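Local coordinates for cyclic nucleotide-binding protein (Ruegeria pomeroyi, PDB 3FX3), which probably acts as a DNA-binding transcription regulator of the CRP type, joining a cyclic nucleotide-binding domain to a helix-turn-helix domain, at residues 53-59 with 108-114; 151-156 with 225-230. All blocks are in the same frame, centred on the assembly; numbering follows the deposited sequence.

Overall arrangement
After three short helices and strands 35-39 and 44-46 the chain enters strand 54-58, and contact 1 closes when strand 107-113 returns beside it; the 48 residues between the two segments form a loop, half of which is strand. The long helix 125-147 then carries the chain to the other part of the molecule, where contact 2 opens at the start of helix 154-165. It closes at the end of helix 219-227, after the helices and small sheet between. The contacts follow in series, neither nesting nor crossing. Contact 1 and contact 2 lie on opposite sides of the chain's centre, their nearest atoms about 22 Å apart: contact 1 pairs two strands of one sheet, contact 2 joins two helix ends.

Contact 1 of 2, residues 53-59 with 108-114; sequences QAIHVVI and EVMHIPS
H56 ND1 and H111 ND1, 2.8 Å apart, share a hydrogen bond in which either could be the donor. Each nitrogen lies at the edge of the other ring and in its plane, although the planes themselves stand at 88°, so the rings meet rim to rim without stacking. Both have CG beside the backbone N, which brings the ND1 edges together on one face of the sheet, H56 and H111 being a non-hydrogen-bonded pair. The far nitrogens are also satisfied, H56 NE2 by Y97 OH and H111 NE2 by Y39 OH; the four-group chain should fix the rotation of both rings. V109 CG1 covers part of one face of H111.

Beneath them runs an antiparallel ladder. The I55-I112 and V57-M110 pairs each exchange two backbone bonds; M110 N to V57 O, at 2.8 Å, is nearly straight (172°) and lies in the carbonyl plane. I59 N adds a bond to E108 O where the chain turns a corner. At the other end S114 N donates to Q53 O from above the carbonyl plane, just after P113, the N-cap residue of helix 114-123.

On the opposite face from the histidines, V57 and M110, a selenomethionine, lie side by side, with V57 CG2 3.7 Å from M110 CE. The bend at chi3 turns that methyl toward the valine. I59 CD1 crosses to M110 CB at 4.0 Å, and A13 of helix 7-13 touches both I59 and M110. The axes of 54-58 and 108-113 run at 156°, close to antiparallel. In the sheet, strands 54-58 and 107-113 are the middle pair, flanked by 84-86 and 35-39, consistent with the beta-roll of CRP-type cyclic nucleotide-binding domains.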
loop_
_atom_site.group_PDB
_atom_site.type_symbol
_atom_site.label_atom_id
_atom_site.label_comp_id
_atom_site.label_asym_id
_atom_site.label_seq_id
_atom_site.Cartn_x
_atom_site.Cartn_y
_atom_site.Cartn_z
ATOM N N GLN B 53 -23.962 6.795 -0.304
ATOM C CA GLN B 53 -24.225 8.180 0.041
ATOM C C GLN B 53 -23.301 8.711 1.119
ATOM O O GLN B 53 -23.399 9.867 1.474
ATOM C CB GLN B 53 -25.656 8.314 0.536
ATOM C CG GLN B 53 -26.697 7.977 -0.492
ATOM C CD GLN B 53 -28.074 7.895 0.147
ATOM O OE1 GLN B 53 -28.328 7.060 1.063
ATOM N NE2 GLN B 53 -28.956 8.785 -0.288
ATOM N N ALA B 54 -22.427 7.864 1.648
ATOM C CA ALA B 54 -21.497 8.261 2.689
ATOM C C ALA B 54 -20.272 7.392 2.615
ATOM O O ALA B 54 -20.300 6.285 2.019
ATOM C CB ALA B 54 -22.148 8.132 4.097
ATOM N N ILE B 55 -19.198 7.895 3.214
ATOM C CA ILE B 55 -17.998 7.128 3.440
ATOM C C ILE B 55 -17.989 6.793 4.926
ATOM O O ILE B 55 -18.389 7.609 5.746
ATOM C CB ILE B 55 -16.741 7.932 3.078
ATOM C CG1 ILE B 55 -16.772 8.334 1.586
ATOM C CG2 ILE B 55 -15.499 7.130 3.352
ATOM C CD1 ILE B 55 -15.627 9.298 1.184
ATOM N N HIS B 56 -17.501 5.616 5.259
ATOM C CA HIS B 56 -17.684 5.041 6.593
ATOM C C HIS B 56 -16.396 4.864 7.342
ATOM O O HIS B 56 -15.416 4.403 6.792
ATOM C CB HIS B 56 -18.417 3.699 6.476
ATOM C CG HIS B 56 -19.539 3.735 5.495
ATOM N ND1 HIS B 56 -20.754 4.320 5.773
ATOM C CD2 HIS B 56 -19.612 3.310 4.208
ATOM C CE1 HIS B 56 -21.538 4.228 4.713
ATOM N NE2 HIS B 56 -20.871 3.614 3.749
ATOM N N VAL B 57 -16.434 5.209 8.620
ATOM C CA VAL B 57 -15.319 5.058 9.515
ATOM C C VAL B 57 -15.774 4.380 10.820
ATOM O O VAL B 57 -16.633 4.923 11.554
ATOM C CB VAL B 57 -14.712 6.427 9.865
ATOM C CG1 VAL B 57 -13.463 6.220 10.707
ATOM C CG2 VAL B 57 -14.378 7.251 8.587
ATOM N N VAL B 58 -15.225 3.204 11.107
ATOM C CA VAL B 58 -15.565 2.479 12.335
ATOM C C VAL B 58 -14.914 3.194 13.518
ATOM O O VAL B 58 -13.729 3.519 13.458
ATOM C CB VAL B 58 -15.115 1.021 12.270
ATOM C CG1 VAL B 58 -15.572 0.236 13.545
ATOM C CG2 VAL B 58 -15.645 0.374 10.992
ATOM N N ILE B 59 -15.712 3.534 14.532
ATOM C CA ILE B 59 -15.221 4.135 15.761
ATOM C C ILE B 59 -15.011 3.051 16.812
ATOM O O ILE B 59 -14.060 3.116 17.600
ATOM C CB ILE B 59 -16.200 5.163 16.307
ATOM C CG1 ILE B 59 -16.446 6.262 15.264
ATOM C CG2 ILE B 59 -15.705 5.732 17.645
ATOM C CD1 ILE B 59 -15.189 6.877 14.632
ATOM N N GLU B 108 -20.054 1.392 16.702
ATOM C CA GLU B 108 -20.288 2.816 16.468
ATOM C C GLU B 108 -19.563 3.172 15.189
ATOM O O GLU B 108 -18.427 2.777 15.008
ATOM C CB GLU B 108 -19.717 3.678 17.599
ATOM C CG GLU B 108 -20.572 3.660 18.818
ATOM C CD GLU B 108 -19.976 4.453 19.967
ATOM O OE1 GLU B 108 -19.154 5.388 19.733
ATOM O OE2 GLU B 108 -20.354 4.130 21.121
ATOM N N VAL B 109 -20.229 3.924 14.319
ATOM C CA VAL B 109 -19.671 4.337 13.049
ATOM C C VAL B 109 -19.875 5.843 12.873
ATOM O O VAL B 109 -20.879 6.419 13.301
ATOM C CB VAL B 109 -20.314 3.570 11.906
ATOM C CG1 VAL B 109 -19.713 3.981 10.537
ATOM C CG2 VAL B 109 -20.210 2.068 12.147
HETATM N N MSE B 110 -18.902 6.473 12.231
HETATM C CA MSE B 110 -19.009 7.829 11.783
HETATM C C MSE B 110 -19.185 7.817 10.280
HETATM O O MSE B 110 -18.333 7.311 9.535
HETATM C CB MSE B 110 -17.741 8.610 12.135
HETATM C CG MSE B 110 -17.889 10.113 11.904
HETATM SE SE MSE B 110 -16.168 11.016 12.039
HETATM C CE MSE B 110 -15.347 10.333 10.408
ATOM N N HIS B 111 -20.268 8.398 9.816
ATOM C CA HIS B 111 -20.539 8.453 8.380
ATOM C C HIS B 111 -20.305 9.892 7.890
ATOM O O HIS B 111 -20.880 10.827 8.424
ATOM C CB HIS B 111 -21.998 8.065 8.092
ATOM C CG HIS B 111 -22.396 6.706 8.577
ATOM N ND1 HIS B 111 -22.164 5.556 7.853
ATOM C CD2 HIS B 111 -23.121 6.324 9.660
ATOM C CE1 HIS B 111 -22.644 4.519 8.518
ATOM N NE2 HIS B 111 -23.263 4.958 9.595
ATOM N N ILE B 112 -19.502 10.057 6.855
ATOM C CA ILE B 112 -19.315 11.366 6.221
ATOM C C ILE B 112 -20.142 11.387 4.944
ATOM O O ILE B 112 -19.871 10.597 4.035
ATOM C CB ILE B 112 -17.871 11.609 5.837
ATOM C CG1 ILE B 112 -16.950 11.517 7.058
ATOM C CG2 ILE B 112 -17.738 13.020 5.202
ATOM C CD1 ILE B 112 -17.283 12.506 8.144
ATOM N N PRO B 113 -21.153 12.269 4.865
ATOM C CA PRO B 113 -21.949 12.249 3.636
ATOM C C PRO B 113 -21.090 12.557 2.414
ATOM O O PRO B 113 -20.264 13.441 2.457
ATOM C CB PRO B 113 -23.006 13.335 3.844
ATOM C CG PRO B 113 -23.022 13.597 5.296
ATOM C CD PRO B 113 -21.671 13.202 5.867
ATOM N N SER B 114 -21.284 11.803 1.343
ATOM C CA SER B 114 -20.480 11.974 0.145
ATOM C C SER B 114 -20.488 13.398 -0.399
ATOM O O SER B 114 -19.413 13.922 -0.716
ATOM C CB SER B 114 -20.954 11.016 -0.952
ATOM O OG SER B 114 -20.826 9.697 -0.476
#

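Contact 2 of 2, residues 151-156 with 225-230; sequences AQTGAQ and YAESDP
Hydrogen bonds from two glutamine amides carry the polar part, and Q156 does most of it. Its NE2 donates to Y225 O at 3.1 Å, almost straight (173°), and to S228 O at 2.8 Å through a more bent bond. Both acceptors lie in the amide plane, so one NH2 group spans the end of helix 219-227 and the residue that leaves it. Y225 O also accepts from S228 OG. The oxygen of the same amide turns back to its own segment: T153 N reaches Q156 OE1 in the carbonyl plane, on a lone pair. Both ends of this buried amide are thus held, which argues for its modelled orientation. Q152 NE2 donates to A226 O at 3.1 Å from above the carbonyl plane, and bonds to E160 OE1 as well.

Capping and water form a second group. T153 is the N-cap of helix 154-165; its OG1 accepts from Q156 N and completes a capping box. A water 2.7 Å from T153 OG1 and 2.6 Å from Y225 OH bridges the two hydroxyls.

Apolar packing fills in around these bonds. Y225 has its ring anti to the backbone N (chi1 -169°), which carries it across to the start of helix 154-165: CE1 lies 3.8 Å from A155 CB, and Q156 CG meets the ring obliquely. The Q156 amide plane stands at 89° to it. The P230 ring lies across the Q156 side chain at about a right angle, P230 CG 3.4 Å from Q156 OE1, and the same CG packs 3.8 Å from A151 CB.

The contact therefore joins the first turn of helix 154-165 to the last turn of helix 219-227. A226 continues the packing onto A159, E160 and L163, while Y225 rests against R201 and L202 of helix 192-203 and meets W234 edge-to-face.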
loop_
_atom_site.group_PDB
_atom_site.type_symbol
_atom_site.label_atom_id
_atom_site.label_comp_id
_atom_site.label_asym_id
_atom_site.label_seq_id
_atom_site.Cartn_x
_atom_site.Cartn_y
_atom_site.Cartn_z
ATOM N N ALA B 151 9.972 -11.939 6.922
ATOM C CA ALA B 151 10.515 -13.067 7.689
ATOM C C ALA B 151 9.653 -13.452 8.905
ATOM O O ALA B 151 9.859 -14.506 9.490
ATOM C CB ALA B 151 11.948 -12.733 8.147
ATOM N N GLN B 152 8.712 -12.607 9.308
ATOM C CA GLN B 152 7.874 -12.921 10.467
ATOM C C GLN B 152 7.113 -14.255 10.335
ATOM O O GLN B 152 6.593 -14.576 9.274
ATOM C CB GLN B 152 6.894 -11.773 10.758
ATOM C CG GLN B 152 7.592 -10.604 11.455
ATOM C CD GLN B 152 6.663 -9.428 11.774
ATOM O OE1 GLN B 152 5.737 -9.096 11.005
ATOM N NE2 GLN B 152 6.917 -8.779 12.912
ATOM N N THR B 153 7.080 -15.027 11.424
ATOM C CA THR B 153 6.264 -16.241 11.477
ATOM C C THR B 153 4.770 -15.923 11.666
ATOM O O THR B 153 4.388 -14.792 12.006
ATOM C CB THR B 153 6.665 -17.160 12.660
ATOM O OG1 THR B 153 6.296 -16.522 13.895
ATOM C CG2 THR B 153 8.182 -17.490 12.620
ATOM N N GLY B 154 3.925 -16.933 11.469
ATOM C CA GLY B 154 2.508 -16.769 11.734
ATOM C C GLY B 154 2.212 -16.119 13.080
ATOM O O GLY B 154 1.441 -15.157 13.160
ATOM N N ALA B 155 2.793 -16.661 14.147
ATOM C CA ALA B 155 2.546 -16.130 15.477
ATOM C C ALA B 155 2.948 -14.665 15.521
ATOM O O ALA B 155 2.237 -13.836 16.117
ATOM C CB ALA B 155 3.313 -16.949 16.565
ATOM N N GLN B 156 4.086 -14.341 14.898
ATOM C CA GLN B 156 4.592 -12.971 14.901
ATOM C C GLN B 156 3.635 -12.042 14.178
ATOM O O GLN B 156 3.415 -10.912 14.609
ATOM C CB GLN B 156 6.000 -12.879 14.287
ATOM C CG GLN B 156 7.078 -13.431 15.221
ATOM C CD GLN B 156 8.463 -13.408 14.624
ATOM O OE1 GLN B 156 8.686 -13.936 13.540
ATOM N NE2 GLN B 156 9.412 -12.812 15.345
ATOM N N TYR B 225 8.366 -10.143 21.199
ATOM C CA TYR B 225 8.036 -11.349 20.455
ATOM C C TYR B 225 7.988 -11.050 18.962
ATOM O O TYR B 225 8.610 -11.744 18.165
ATOM C CB TYR B 225 6.686 -11.936 20.906
ATOM C CG TYR B 225 6.447 -13.316 20.339
ATOM C CD1 TYR B 225 5.909 -13.496 19.074
ATOM C CD2 TYR B 225 6.817 -14.434 21.048
ATOM C CE1 TYR B 225 5.720 -14.766 18.541
ATOM C CE2 TYR B 225 6.625 -15.709 20.535
ATOM C CZ TYR B 225 6.079 -15.872 19.283
ATOM O OH TYR B 225 5.908 -17.148 18.803
ATOM N N ALA B 226 7.250 -10.008 18.593
ATOM C CA ALA B 226 7.054 -9.658 17.183
ATOM C C ALA B 226 8.369 -9.332 16.472
ATOM O O ALA B 226 8.597 -9.777 15.341
ATOM C CB ALA B 226 6.092 -8.473 17.054
ATOM N N GLU B 227 9.213 -8.545 17.146
ATOM C CA GLU B 227 10.487 -8.068 16.582
ATOM C C GLU B 227 11.634 -9.050 16.682
ATOM O O GLU B 227 12.614 -8.892 15.956
ATOM C CB GLU B 227 10.917 -6.761 17.244
ATOM C CG GLU B 227 10.147 -5.564 16.736
ATOM C CD GLU B 227 10.305 -4.334 17.608
ATOM O OE1 GLU B 227 11.176 -4.327 18.517
ATOM O OE2 GLU B 227 9.541 -3.369 17.374
ATOM N N SER B 228 11.532 -10.041 17.574
ATOM C CA SER B 228 12.615 -11.020 17.755
ATOM C C SER B 228 12.926 -11.744 16.445
ATOM O O SER B 228 12.049 -11.885 15.587
ATOM C CB SER B 228 12.276 -12.040 18.847
ATOM O OG SER B 228 11.328 -12.993 18.394
ATOM N N ASP B 229 14.178 -12.184 16.294
ATOM C CA ASP B 229 14.622 -12.876 15.082
ATOM C C ASP B 229 13.759 -14.124 14.873
ATOM O O ASP B 229 13.777 -15.029 15.730
ATOM C CB ASP B 229 16.095 -13.273 15.183
ATOM C CG ASP B 229 16.550 -14.121 14.008
ATOM O OD1 ASP B 229 16.314 -13.717 12.854
ATOM O OD2 ASP B 229 17.138 -15.197 14.240
ATOM N N PRO B 230 12.984 -14.171 13.752
ATOM C CA PRO B 230 12.088 -15.312 13.489
ATOM C C PRO B 230 12.766 -16.680 13.632
ATOM O O PRO B 230 12.121 -17.624 14.104
ATOM C CB PRO B 230 11.608 -15.066 12.049
ATOM C CG PRO B 230 11.662 -13.571 11.888
ATOM C CD PRO B 230 12.857 -13.129 12.705
HETATM O O HOH W 1 6.699 -17.692 16.345
#